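Local coordinates for protein beta-alanyl-CoA:ammonia lyase 2 (Clostridium propionicum, PDB 4MTU) that probably acts as a lyase of the hot dog fold superfamily, eliminating ammonia from beta-alanyl-CoA, and binds zinc, at residues A[8-13]-A[69-74]. Residues are numbered along the deposited sequence; the frame is centred on the assembly and turned at random. Where two conformers were deposited one is given.
Sequences HHLMMS and MEYHGW
His8 and Tyr71 face each other across two antiparallel strands and exchange a pair of backbone hydrogen bonds, His8 N to Tyr71 O (2.9 Å) and Tyr71 N to His8 O. Leu10 and Met69 form the next hydrogen-bonded pair, where Met69 N binds Leu10 O and Leu10 N binds Met69 O. Between them lies the non-hydrogen-bonded pair His9–Glu70, its alpha carbons 4.3 Å apart; here CA-H...O contacts run from Glu70 CA to His8 O and from His9 CA to Met69 O. Polar side chains gather on the His9–Glu70 face. With CG anti to the backbone N (chi1 178°), His9 gives its ND1-H to the anti lone pair of Glu70 OE1 (2.7 Å), the oxygen lying in the ring plane while the carboxylate is turned 69° from the ring. The other oxygen, OE2, accepts NE2-H of His72 (2.9 Å) from 27° outside the carboxylate plane. Held at both oxygens, the carboxylate has little freedom to rotate. In this hot dog fold the pairing joins strand 4-11, outermost within the chain, to strand 68-78 of the antiparallel sheet that wraps helix 27-45. His9 also makes backbone hydrogen bonds to a second subunit, and its NE2 bonds to Glu39 there, linking the Glu70 network to the subunit interface. Apolar contacts occupy the other face, next to the helix, where His8 turns its ring away from strand 68-78 to hydrogen-bond Glu39 and Gln32 of its own chain. Leu10 CD1 approaches the edge of the Tyr71 ring at CE2 (3.9 Å). Beyond the strand end the Met12 side chain, bent at chi2 and chi3, turns back toward strand 68-78, bringing its CE methyl to Tyr71 OH (3.3 Å), while its CG packs on Met69 CG (4.0 Å).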
# COMPACT_ATOMS: atom_id res chain seq x y z
N HIS A 8 17.08 9.53 8.45
CA HIS A 8 15.93 9.49 7.57
C HIS A 8 14.93 10.56 8.04
O HIS A 8 14.87 10.86 9.23
CB HIS A 8 15.32 8.10 7.51
CG HIS A 8 16.13 7.09 6.79
ND1 HIS A 8 15.61 5.89 6.36
CD2 HIS A 8 17.46 7.13 6.47
CE1 HIS A 8 16.59 5.25 5.75
NE2 HIS A 8 17.74 5.95 5.81
N HIS A 9 14.14 11.06 7.11
CA HIS A 9 13.21 12.13 7.41
C HIS A 9 12.10 12.02 6.40
O HIS A 9 12.36 12.00 5.19
CB HIS A 9 13.99 13.46 7.38
CG HIS A 9 13.18 14.72 7.61
ND1 HIS A 9 13.56 15.67 8.50
CD2 HIS A 9 12.06 15.19 7.07
CE1 HIS A 9 12.64 16.70 8.46
NE2 HIS A 9 11.72 16.41 7.55
N LEU A 10 10.84 12.08 6.89
CA LEU A 10 9.70 11.95 6.00
C LEU A 10 8.43 12.38 6.79
O LEU A 10 8.52 12.75 7.94
CB LEU A 10 9.66 10.56 5.36
CG LEU A 10 9.82 9.40 6.36
CD1 LEU A 10 8.65 9.22 7.28
CD2 LEU A 10 9.95 8.09 5.53
N MET A 11 7.30 12.30 6.10
CA MET A 11 6.00 12.65 6.67
C MET A 11 5.17 11.40 6.90
O MET A 11 5.18 10.48 6.06
CB MET A 11 5.24 13.58 5.69
CG MET A 11 4.03 14.23 6.30
SD MET A 11 3.08 15.18 5.07
CE MET A 11 2.08 13.90 4.38
N MET A 12 4.41 11.38 8.00
CA MET A 12 3.32 10.43 8.16
C MET A 12 2.10 10.91 7.38
O MET A 12 1.56 11.98 7.70
CB MET A 12 2.94 10.31 9.64
CG MET A 12 4.06 9.80 10.57
SD MET A 12 4.58 8.11 10.28
CE MET A 12 5.98 8.30 9.15
N SER A 13 1.75 10.19 6.35
CA SER A 13 0.55 10.52 5.61
C SER A 13 -0.63 9.75 6.15
O SER A 13 -0.51 8.92 7.05
CB SER A 13 0.70 10.27 4.10
OG SER A 13 0.58 8.90 3.86
N MET A 69 8.64 13.28 10.78
CA MET A 69 9.43 12.42 11.63
C MET A 69 10.84 12.26 11.09
O MET A 69 11.05 12.13 9.89
CB MET A 69 8.79 11.03 11.68
CG MET A 69 7.43 10.96 12.37
SD MET A 69 7.44 11.31 14.13
CE MET A 69 8.31 9.84 14.69
N GLU A 70 11.78 12.22 12.01
CA GLU A 70 13.16 11.89 11.72
C GLU A 70 13.55 10.61 12.46
O GLU A 70 13.09 10.32 13.59
CB GLU A 70 14.12 12.94 12.14
CG GLU A 70 14.03 14.13 11.37
CD GLU A 70 15.27 15.02 11.36
OE1 GLU A 70 15.37 15.84 10.46
OE2 GLU A 70 16.14 14.92 12.28
N TYR A 71 14.40 9.81 11.83
CA TYR A 71 14.81 8.53 12.34
C TYR A 71 16.34 8.52 12.22
O TYR A 71 16.85 8.57 11.13
CB TYR A 71 14.19 7.38 11.58
CG TYR A 71 12.69 7.49 11.49
CD1 TYR A 71 11.88 6.82 12.40
CD2 TYR A 71 12.07 8.25 10.53
CE1 TYR A 71 10.50 6.91 12.32
CE2 TYR A 71 10.69 8.35 10.46
CZ TYR A 71 9.90 7.68 11.35
OH TYR A 71 8.54 7.81 11.22
N HIS A 72 17.00 8.48 13.37
CA HIS A 72 18.46 8.54 13.42
C HIS A 72 19.01 7.15 13.77
O HIS A 72 18.43 6.41 14.57
CB HIS A 72 18.91 9.51 14.53
CG HIS A 72 18.44 10.92 14.31
ND1 HIS A 72 19.00 11.93 15.05
CD2 HIS A 72 17.50 11.43 13.53
CE1 HIS A 72 18.39 13.06 14.64
NE2 HIS A 72 17.47 12.78 13.73
N GLY A 73 20.15 6.78 13.16
CA GLY A 73 20.83 5.59 13.55
C GLY A 73 22.32 5.73 13.36
O GLY A 73 22.80 6.48 12.50
N TRP A 74 23.06 4.96 14.17
CA TRP A 74 24.53 4.97 14.01
C TRP A 74 25.05 3.62 14.54
O TRP A 74 24.43 2.93 15.33
CB TRP A 74 25.16 6.13 14.75
CG TRP A 74 24.93 6.21 16.21
CD1 TRP A 74 25.77 5.70 17.17
CD2 TRP A 74 23.81 6.79 16.89
NE1 TRP A 74 25.22 5.95 18.39
CE2 TRP A 74 24.03 6.61 18.27
CE3 TRP A 74 22.65 7.43 16.48
CZ2 TRP A 74 23.11 7.08 19.24
CZ3 TRP A 74 21.77 7.88 17.42
CH2 TRP A 74 21.97 7.72 18.78